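Local coordinates for protein branched-chain-amino-acid aminotransferase (Pseudomonas aeruginosa, PDB 6NST) that probably transfers amino groups between leucine, isoleucine or valine and 2-oxoglutarate, with pyridoxal 5'-phosphate as cofactor, in the biosynthesis of branched-chain amino acids, at residues I220-N223 / T224-L228; K286-F289 / D290-G294; A298-E301 / W302-L305; R149-V152 / N153-M156. The protein carries 1 engineered substitution. All coordinates share one frame; numbering follows the deposited sequence.

Interaction 1. Residues I220-N223 / T224-L228; sequences ITRN and TILTL. With SO4 (sulfate ion), chain G.
Ile220 opens helix 220-231, and its carbonyl oxygen takes the amide of Thr224, 2.9 Å from Ile220 O to Thr224 N. The Ile220 amide points the other way, out of the helix start, and donates to sulfate O1. At Thr221 both ends of the residue are used. Its N and OG1 both donate to sulfate O4, with the OG1 to O4 distance 2.7 Å; OG1 can do this because chi1 (-50°) sets it beside the residue's own backbone N. On the far side Thr221 O accepts two bonds from one face of its carbonyl plane, from Ile225 N at 3.0 Å and from the hydroxyl of Thr224, whose OG1 lies 2.6 Å from it. The Thr221 methyl CG2 lies alongside Ile225, 4.2 Å from CD1. Next comes Arg222, its chain extended from CG to NE, with NH1 3.7 Å from Leu226 CD1; the guanidinium is really held by a salt bridge to Glu238 and a bond to Pro211 O. Asn223 O closes the series by accepting Thr227 N and Thr227 OG1 from opposite faces, while Asn223 OD1 is taken by Arg54. Two hydroxyls thus fold back onto backbone carbonyls within the first two turns. Arg61 and Thr257 complete the sulfate site. An anion bound by the first amides of a helix is common in phosphate-binding sites. The sulfate probably came from the crystallisation liquor, but with the Ile220 side chain about 8 Å from that of Lys160, the probable cofactor lysine, it probably marks where class IV aminotransferases hold the cofactor phosphate.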
loop_
_atom_site.group_PDB
_atom_site.type_symbol
_atom_site.label_atom_id
_atom_site.label_comp_id
_atom_site.label_asym_id
_atom_site.label_seq_id
_atom_site.Cartn_x
_atom_site.Cartn_y
_atom_site.Cartn_z
ATOM N N ILE A 220 10.249 -26.092 4.312
ATOM C CA ILE A 220 10.917 -27.103 5.125
ATOM C C ILE A 220 12.393 -27.191 4.761
ATOM O O ILE A 220 13.250 -27.341 5.638
ATOM C CB ILE A 220 10.205 -28.459 4.976
ATOM C CG1 ILE A 220 8.800 -28.386 5.580
ATOM C CG2 ILE A 220 11.016 -29.575 5.627
ATOM C CD1 ILE A 220 8.019 -29.674 5.475
ATOM N N THR A 221 12.715 -27.084 3.469
ATOM C CA THR A 221 14.115 -27.079 3.056
ATOM C C THR A 221 14.832 -25.843 3.580
ATOM O O THR A 221 16.008 -25.909 3.959
ATOM C CB THR A 221 14.218 -27.147 1.533
ATOM O OG1 THR A 221 13.396 -28.212 1.042
ATOM C CG2 THR A 221 15.660 -27.390 1.104
ATOM N N ARG A 222 14.140 -24.703 3.599
ATOM C CA ARG A 222 14.692 -23.512 4.231
ATOM C C ARG A 222 14.980 -23.762 5.706
ATOM O O ARG A 222 16.016 -23.334 6.226
ATOM C CB ARG A 222 13.725 -22.342 4.059
ATOM C CG ARG A 222 14.092 -21.096 4.839
ATOM C CD ARG A 222 12.949 -20.090 4.810
ATOM N NE ARG A 222 13.322 -18.822 5.424
ATOM C CZ ARG A 222 13.248 -18.572 6.726
ATOM N NH1 ARG A 222 12.812 -19.507 7.562
ATOM N NH2 ARG A 222 13.611 -17.384 7.192
ATOM N N ASN A 223 14.080 -24.471 6.392
ATOM C CA ASN A 223 14.283 -24.754 7.810
ATOM C C ASN A 223 15.466 -25.690 8.026
ATOM O O ASN A 223 16.193 -25.560 9.018
ATOM C CB ASN A 223 13.012 -25.349 8.416
ATOM C CG ASN A 223 13.154 -25.642 9.898
ATOM O OD1 ASN A 223 13.662 -26.693 10.290
ATOM N ND2 ASN A 223 12.703 -24.710 10.730
ATOM N N THR A 224 15.673 -26.644 7.113
ATOM C CA THR A 224 16.822 -27.534 7.234
ATOM C C THR A 224 18.128 -26.778 7.026
ATOM O O THR A 224 19.131 -27.069 7.689
ATOM C CB THR A 224 16.715 -28.687 6.234
ATOM O OG1 THR A 224 16.772 -28.171 4.900
ATOM C CG2 THR A 224 15.414 -29.437 6.422
ATOM N N ILE A 225 18.136 -25.807 6.111
ATOM C CA ILE A 225 19.354 -25.042 5.863
ATOM C C ILE A 225 19.701 -24.187 7.076
ATOM O O ILE A 225 20.877 -24.049 7.435
ATOM C CB ILE A 225 19.211 -24.201 4.578
ATOM C CG1 ILE A 225 19.823 -24.936 3.383
ATOM C CG2 ILE A 225 19.885 -22.847 4.734
ATOM C CD1 ILE A 225 19.175 -26.259 3.058
ATOM N N LEU A 226 18.691 -23.615 7.741
ATOM C CA LEU A 226 18.949 -22.879 8.977
ATOM C C LEU A 226 19.590 -23.782 10.022
ATOM O O LEU A 226 20.486 -23.357 10.760
ATOM C CB LEU A 226 17.657 -22.274 9.531
ATOM C CG LEU A 226 16.719 -21.441 8.646
ATOM C CD1 LEU A 226 15.753 -20.633 9.506
ATOM C CD2 LEU A 226 17.475 -20.537 7.692
ATOM N N THR A 227 19.143 -25.039 10.095
ATOM C CA THR A 227 19.757 -26.005 11.000
ATOM C C THR A 227 21.176 -26.343 10.559
ATOM O O THR A 227 22.107 -26.347 11.372
ATOM C CB THR A 227 18.905 -27.272 11.066
ATOM O OG1 THR A 227 17.589 -26.945 11.532
ATOM C CG2 THR A 227 19.536 -28.294 12.000
ATOM N N LEU A 228 21.359 -26.628 9.265
ATOM C CA LEU A 228 22.679 -26.998 8.766
ATOM C C LEU A 228 23.652 -25.827 8.838
ATOM O O LEU A 228 24.832 -26.016 9.157
ATOM C CB LEU A 228 22.574 -27.519 7.333
ATOM C CG LEU A 228 21.863 -28.858 7.124
ATOM C CD1 LEU A 228 21.794 -29.197 5.643
ATOM C CD2 LEU A 228 22.556 -29.972 7.897
HETATM S S SO4 G . 9.747 -26.669 0.598
HETATM O O1 SO4 G . 9.009 -26.911 1.834
HETATM O O2 SO4 G . 9.396 -27.686 -0.384
HETATM O O3 SO4 G . 9.407 -25.347 0.072
HETATM O O4 SO4 G . 11.180 -26.730 0.872
#

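Interaction 2. Residues K286-F289 / D290-G294; sequences KAYF and DLVSG
Asp290 folds back over the preceding turn of helix 279-292 toward Lys286, and it can be followed atom by atom. Its CB sits 3.4 Å from Lys286 O, the carbonyl that accepts the Asp290 amide. Because chi1 (-69°) puts CG beside the backbone N, the carboxylate carbon stays close to that same carbonyl. At the tip OD2 meets the lysine chain, 3.2 Å from Lys286 CE; Lys286 CG and CD are each 3.6 Å from Asp290 OD2, and OD1 lies a little farther from CE. The ammonium itself stops short: Lys286 NZ is 4.0 Å from Asp290 OD2, beyond a salt bridge, since the lysine bends at chi2 and chi4 and offers its methylenes to the oxygens.

Between Tyr288 and Val292 the contact is apolar. Val292 CG1 sits over one face of the Tyr288 ring in a CH-pi contact, 3.7 Å from the ring centroid and nearest to CZ. The tyrosine in turn packs on Thr221, Thr224, Ile225 and Leu228 of helix 220-231. At the C-terminal end Phe289 O receives Ser293 N and, from the opposite face of its plane, the serine hydroxyl, with OG 2.6 Å away. Gly294, with phi at +77°, then leaves the helix. The chemistry implies two unlike sides: a buried aromatic surface fixed by packing, and a lysine-aspartate pair whose attraction is probably loose and electrostatic.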
loop_
_atom_site.group_PDB
_atom_site.type_symbol
_atom_site.label_atom_id
_atom_site.label_comp_id
_atom_site.label_asym_id
_atom_site.label_seq_id
_atom_site.Cartn_x
_atom_site.Cartn_y
_atom_site.Cartn_z
ATOM N N LYS A 286 26.444 -29.441 -0.225
ATOM C CA LYS A 286 27.020 -30.725 0.155
ATOM C C LYS A 286 26.367 -31.260 1.422
ATOM O O LYS A 286 25.994 -32.437 1.495
ATOM C CB LYS A 286 28.530 -30.578 0.347
ATOM C CG LYS A 286 29.222 -31.813 0.901
ATOM C CD LYS A 286 29.380 -32.888 -0.158
ATOM C CE LYS A 286 30.231 -34.040 0.355
ATOM N NZ LYS A 286 31.549 -33.566 0.865
ATOM N N ALA A 287 26.212 -30.400 2.432
ATOM C CA ALA A 287 25.629 -30.834 3.696
ATOM C C ALA A 287 24.187 -31.294 3.515
ATOM O O ALA A 287 23.757 -32.267 4.145
ATOM C CB ALA A 287 25.706 -29.706 4.724
ATOM N N TYR A 288 23.427 -30.616 2.654
ATOM C CA TYR A 288 22.038 -31.013 2.449
ATOM C C TYR A 288 21.945 -32.331 1.689
ATOM O O TYR A 288 21.120 -33.189 2.023
ATOM C CB TYR A 288 21.268 -29.913 1.717
ATOM C CG TYR A 288 19.816 -30.265 1.479
ATOM C CD1 TYR A 288 18.874 -30.128 2.491
ATOM C CD2 TYR A 288 19.388 -30.741 0.245
ATOM C CE1 TYR A 288 17.545 -30.455 2.282
ATOM C CE2 TYR A 288 18.062 -31.069 0.025
ATOM C CZ TYR A 288 17.146 -30.923 1.047
ATOM O OH TYR A 288 15.826 -31.249 0.831
ATOM N N PHE A 289 22.781 -32.513 0.663
ATOM C CA PHE A 289 22.761 -33.764 -0.090
ATOM C C PHE A 289 23.243 -34.933 0.762
ATOM O O PHE A 289 22.692 -36.037 0.675
ATOM C CB PHE A 289 23.609 -33.633 -1.354
ATOM C CG PHE A 289 22.875 -33.031 -2.517
ATOM C CD1 PHE A 289 22.376 -33.833 -3.529
ATOM C CD2 PHE A 289 22.680 -31.662 -2.597
ATOM C CE1 PHE A 289 21.702 -33.280 -4.600
ATOM C CE2 PHE A 289 22.008 -31.103 -3.664
ATOM C CZ PHE A 289 21.519 -31.912 -4.666
ATOM N N ASP A 290 24.272 -34.714 1.586
ATOM C CA ASP A 290 24.717 -35.758 2.502
ATOM C C ASP A 290 23.624 -36.132 3.493
ATOM O O ASP A 290 23.503 -37.302 3.877
ATOM C CB ASP A 290 25.970 -35.306 3.253
ATOM C CG ASP A 290 27.186 -35.210 2.356
ATOM O OD1 ASP A 290 27.121 -35.696 1.206
ATOM O OD2 ASP A 290 28.207 -34.643 2.803
ATOM N N LEU A 291 22.819 -35.156 3.912
ATOM C CA LEU A 291 21.779 -35.419 4.898
ATOM C C LEU A 291 20.635 -36.227 4.294
ATOM O O LEU A 291 20.213 -37.242 4.860
ATOM C CB LEU A 291 21.264 -34.100 5.471
ATOM C CG LEU A 291 20.180 -34.202 6.542
ATOM C CD1 LEU A 291 20.741 -34.827 7.811
ATOM C CD2 LEU A 291 19.586 -32.831 6.824
ATOM N N VAL A 292 20.124 -35.794 3.139
ATOM C CA VAL A 292 18.943 -36.444 2.577
ATOM C C VAL A 292 19.280 -37.830 2.035
ATOM O O VAL A 292 18.429 -38.727 2.046
ATOM C CB VAL A 292 18.301 -35.553 1.495
ATOM C CG1 VAL A 292 17.920 -34.202 2.079
ATOM C CG2 VAL A 292 19.231 -35.383 0.302
ATOM N N SER A 293 20.509 -38.036 1.566
ATOM C CA SER A 293 20.907 -39.311 0.981
ATOM C C SER A 293 21.481 -40.280 2.004
ATOM O O SER A 293 21.848 -41.400 1.633
ATOM C CB SER A 293 21.931 -39.088 -0.138
ATOM O OG SER A 293 23.164 -38.625 0.385
ATOM N N GLY A 294 21.575 -39.885 3.271
ATOM C CA GLY A 294 22.067 -40.771 4.302
ATOM C C GLY A 294 23.566 -40.972 4.330
ATOM O O GLY A 294 24.040 -41.840 5.071
#

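Interaction 3. Residues A298-E301 / W302-L305; sequences AHAE and WRTL
His299 and Trp302 run alongside each other in the same direction, with the imidazole stacked against the six-membered ring of the indole. The stack is offset: centroids 4.1 Å apart, planes 14° from parallel, with His299 ND1 over the rim of the indole near CZ3 and CH2. The Glu301 carboxylate approaches the indole over a face too, where OE2 comes 4.0 Å from Trp302 NE1, but its plane is turned 66° from the ring. A short 3-10 turn brings the rings together, through the bond from Trp302 N to His299 O.

Arg303 is directed differently. A bend at chi3 (-62°) swings its guanidinium back under the turn, where NH1 and NH2 grip one atom end-on, Ala298 O, each 2.8 Å away. That oxygen lies in the guanidinium plane, whereas His299 O sits over one face of the group, 3.4 Å from NH1 and not bonded to it.

Outside the segments, His299 NE2 is bonded to Glu231, Arg303 NH1 also bonds to Leu291 O, and Trp302 makes a cation-pi contact with Arg54. Chemically, then, a surface turn leading into strand 303-305 is fixed by ring stacking and by an arginine that binds backbone carbonyls, with no carboxylate partner across the turn.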
loop_
_atom_site.group_PDB
_atom_site.type_symbol
_atom_site.label_atom_id
_atom_site.label_comp_id
_atom_site.label_asym_id
_atom_site.label_seq_id
_atom_site.Cartn_x
_atom_site.Cartn_y
_atom_site.Cartn_z
ATOM N N ALA A 298 23.758 -38.370 10.854
ATOM C CA ALA A 298 23.106 -37.422 11.746
ATOM C C ALA A 298 21.654 -37.200 11.335
ATOM O O ALA A 298 21.280 -37.381 10.171
ATOM C CB ALA A 298 23.858 -36.091 11.751
ATOM N N HIS A 299 20.837 -36.803 12.313
ATOM C CA HIS A 299 19.410 -36.537 12.116
ATOM C C HIS A 299 18.693 -37.767 11.550
ATOM O O HIS A 299 18.100 -37.736 10.467
ATOM C CB HIS A 299 19.196 -35.314 11.215
ATOM C CG HIS A 299 19.750 -34.040 11.775
ATOM N ND1 HIS A 299 19.063 -33.267 12.687
ATOM C CD2 HIS A 299 20.918 -33.397 11.540
ATOM C CE1 HIS A 299 19.788 -32.207 12.997
ATOM N NE2 HIS A 299 20.918 -32.261 12.314
ATOM N N ALA A 300 18.752 -38.862 12.315
ATOM C CA ALA A 300 18.135 -40.110 11.873
ATOM C C ALA A 300 16.617 -40.004 11.816
ATOM O O ALA A 300 15.980 -40.678 10.998
ATOM C CB ALA A 300 18.551 -41.261 12.789
ATOM N N GLU A 301 16.020 -39.170 12.671
ATOM C CA GLU A 301 14.575 -38.983 12.657
ATOM C C GLU A 301 14.086 -38.267 11.406
ATOM O O GLU A 301 12.878 -38.264 11.147
ATOM C CB GLU A 301 14.129 -38.213 13.903
ATOM C CG GLU A 301 14.594 -36.760 13.956
ATOM C CD GLU A 301 16.057 -36.613 14.339
ATOM O OE1 GLU A 301 16.697 -37.635 14.670
ATOM O OE2 GLU A 301 16.568 -35.473 14.307
ATOM N N TRP A 302 14.983 -37.666 10.628
ATOM C CA TRP A 302 14.609 -36.987 9.395
ATOM C C TRP A 302 14.624 -37.909 8.182
ATOM O O TRP A 302 14.274 -37.468 7.084
ATOM C CB TRP A 302 15.537 -35.789 9.152
ATOM C CG TRP A 302 15.287 -34.640 10.089
ATOM C CD1 TRP A 302 14.322 -34.563 11.054
ATOM C CD2 TRP A 302 16.010 -33.404 10.146
ATOM N NE1 TRP A 302 14.400 -33.358 11.708
ATOM C CE2 TRP A 302 15.427 -32.627 11.170
ATOM C CE3 TRP A 302 17.091 -32.878 9.433
ATOM C CZ2 TRP A 302 15.891 -31.353 11.496
ATOM C CZ3 TRP A 302 17.550 -31.613 9.760
ATOM C CH2 TRP A 302 16.951 -30.866 10.782
ATOM N N ARG A 303 15.014 -39.171 8.349
ATOM C CA ARG A 303 15.022 -40.153 7.267
ATOM C C ARG A 303 14.178 -41.345 7.707
ATOM O O ARG A 303 14.613 -42.157 8.529
ATOM C CB ARG A 303 16.445 -40.576 6.917
ATOM C CG ARG A 303 17.294 -39.463 6.328
ATOM C CD ARG A 303 18.709 -39.943 6.057
ATOM N NE ARG A 303 19.384 -40.348 7.286
ATOM C CZ ARG A 303 20.061 -39.519 8.073
ATOM N NH1 ARG A 303 20.156 -38.236 7.757
ATOM N NH2 ARG A 303 20.643 -39.974 9.175
ATOM N N THR A 304 12.970 -41.450 7.157
ATOM C CA THR A 304 12.035 -42.513 7.505
ATOM C C THR A 304 12.090 -43.581 6.418
ATOM O O THR A 304 11.682 -43.335 5.278
ATOM C CB THR A 304 10.620 -41.960 7.669
ATOM O OG1 THR A 304 10.610 -40.985 8.718
ATOM C CG2 THR A 304 9.645 -43.076 8.014
ATOM N N LEU A 305 12.601 -44.760 6.774
ATOM C CA LEU A 305 12.697 -45.859 5.824
ATOM C C LEU A 305 11.324 -46.212 5.266
ATOM O O LEU A 305 10.310 -46.145 5.968
ATOM C CB LEU A 305 13.323 -47.086 6.491
ATOM C CG LEU A 305 14.790 -46.951 6.899
ATOM C CD1 LEU A 305 15.292 -48.236 7.544
ATOM C CD2 LEU A 305 15.636 -46.584 5.693
#

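Interaction 4. Residues R149-V152 / N153-M156; sequences RHHV and NISM
The chain reverses at Val152-Asn153, where His151 O accepts Ile154 N at 2.9 Å and Ser155 N at 3.1 Å. Both corner residues have the backbone torsions of a type I beta turn, here extended by one further bond, in the loop between strand 140-145 and helix 166-177 of the class IV aminotransferase fold. Ser155 N arrives almost head-on at the oxygen, while Ile154 N comes from well above the carbonyl plane.

The His151 side chain ties down the same turn. With CG swung opposite its own amide (chi1 -174°), the ring presents its ND1 edge to the Asn153 amide, and ND1 accepts Asn153 N at 3.0 Å, a donor somewhat tilted from the ring plane. The bond uses ND1 as an acceptor, so the peptide N-H of Asn153 is satisfied by a side chain. Alongside, Asn153 CB comes 3.7 Å from His151 CE1.

Much of this turn is a subunit interface. Asn153 ND2 donates to Ser146 O of a second subunit, and its OD1 takes Arg243 of a third. His150 is held elsewhere, by NE2 on Ala164 O of its own chain. The Ile154 side chain crosses that of His151 at about a right angle, its CD1 3.6 Å from His151 CB.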
loop_
_atom_site.group_PDB
_atom_site.type_symbol
_atom_site.label_atom_id
_atom_site.label_comp_id
_atom_site.label_asym_id
_atom_site.label_seq_id
_atom_site.Cartn_x
_atom_site.Cartn_y
_atom_site.Cartn_z
ATOM N N ARG A 149 4.175 -11.084 -5.492
ATOM C CA ARG A 149 3.936 -12.300 -4.729
ATOM C C ARG A 149 2.695 -12.136 -3.845
ATOM O O ARG A 149 2.178 -11.034 -3.648
ATOM C CB ARG A 149 5.170 -12.653 -3.894
ATOM C CG ARG A 149 5.230 -14.097 -3.394
ATOM C CD ARG A 149 4.977 -15.099 -4.512
ATOM N NE ARG A 149 5.141 -16.480 -4.060
ATOM C CZ ARG A 149 4.929 -17.549 -4.823
ATOM N NH1 ARG A 149 4.538 -17.403 -6.082
ATOM N NH2 ARG A 149 5.106 -18.765 -4.327
ATOM N N HIS A 150 2.219 -13.261 -3.311
ATOM C CA HIS A 150 0.956 -13.296 -2.587
ATOM C C HIS A 150 0.952 -12.329 -1.406
ATOM O O HIS A 150 1.979 -12.075 -0.772
ATOM C CB HIS A 150 0.671 -14.715 -2.091
ATOM C CG HIS A 150 0.208 -15.649 -3.164
ATOM N ND1 HIS A 150 -1.020 -15.524 -3.778
ATOM C CD2 HIS A 150 0.802 -16.728 -3.726
ATOM C CE1 HIS A 150 -1.159 -16.482 -4.677
ATOM N NE2 HIS A 150 -0.068 -17.228 -4.665
ATOM N N HIS A 151 -0.234 -11.798 -1.114
ATOM C CA HIS A 151 -0.455 -10.853 -0.027
ATOM C C HIS A 151 -0.948 -11.607 1.202
ATOM O O HIS A 151 -1.865 -12.428 1.102
ATOM C CB HIS A 151 -1.470 -9.792 -0.459
ATOM C CG HIS A 151 -1.671 -8.690 0.533
ATOM N ND1 HIS A 151 -2.436 -8.840 1.669
ATOM C CD2 HIS A 151 -1.236 -7.408 0.540
ATOM C CE1 HIS A 151 -2.447 -7.704 2.343
ATOM N NE2 HIS A 151 -1.728 -6.819 1.679
ATOM N N VAL A 152 -0.346 -11.315 2.360
ATOM C CA VAL A 152 -0.578 -12.111 3.565
ATOM C C VAL A 152 -2.025 -12.078 4.033
ATOM O O VAL A 152 -2.426 -12.926 4.837
ATOM C CB VAL A 152 0.349 -11.646 4.707
ATOM C CG1 VAL A 152 1.801 -11.885 4.339
ATOM C CG2 VAL A 152 0.099 -10.181 5.029
ATOM N N ASN A 153 -2.822 -11.116 3.573
ATOM C CA ASN A 153 -4.229 -11.056 3.941
ATOM C C ASN A 153 -5.163 -11.328 2.770
ATOM O O ASN A 153 -6.383 -11.206 2.923
ATOM C CB ASN A 153 -4.567 -9.700 4.570
ATOM C CG ASN A 153 -5.867 -9.734 5.349
ATOM O OD1 ASN A 153 -6.280 -10.789 5.829
ATOM N ND2 ASN A 153 -6.527 -8.587 5.462
ATOM N N ILE A 154 -4.628 -11.682 1.608
ATOM C CA ILE A 154 -5.437 -12.112 0.475
ATOM C C ILE A 154 -5.429 -13.625 0.338
ATOM O O ILE A 154 -6.479 -14.254 0.208
ATOM C CB ILE A 154 -4.954 -11.427 -0.822
ATOM C CG1 ILE A 154 -5.122 -9.910 -0.710
ATOM C CG2 ILE A 154 -5.711 -11.976 -2.020
ATOM C CD1 ILE A 154 -4.652 -9.145 -1.933
ATOM N N SER A 155 -4.248 -14.229 0.371
ATOM C CA SER A 155 -4.113 -15.673 0.416
ATOM C C SER A 155 -3.347 -16.062 1.672
ATOM O O SER A 155 -2.589 -15.264 2.231
ATOM C CB SER A 155 -3.406 -16.216 -0.832
ATOM O OG SER A 155 -2.115 -15.661 -0.973
ATOM N N MET A 156 -3.567 -17.293 2.118
ATOM C CA MET A 156 -2.984 -17.783 3.362
ATOM C C MET A 156 -1.585 -18.302 3.059
ATOM O O MET A 156 -1.407 -19.450 2.644
ATOM C CB MET A 156 -3.884 -18.848 3.974
ATOM C CG MET A 156 -5.305 -18.353 4.255
ATOM S SD MET A 156 -5.385 -16.998 5.458
ATOM C CE MET A 156 -5.537 -15.559 4.395
#

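In the fold
Along the chain interaction 4 comes first, then 1, 2 and 3. The last three form one connected cluster: helix 220-231 of interaction 1 packs on helix 279-292 of interaction 2, their centres about 12 Å apart, and the chain after that second helix folds back so that interaction 3, about 11 Å from interaction 2, touches both. Leu291 packs on Trp302 and His299, which also meet Thr227. Strand 303-305 then joins the edge of the seven-stranded sheet, tying it to the two helices. Interaction 4 stands apart, its centre about 23 Å from that of interaction 1, at a subunit interface. Interactions 1 and 4 approach Lys160, the probable cofactor lysine.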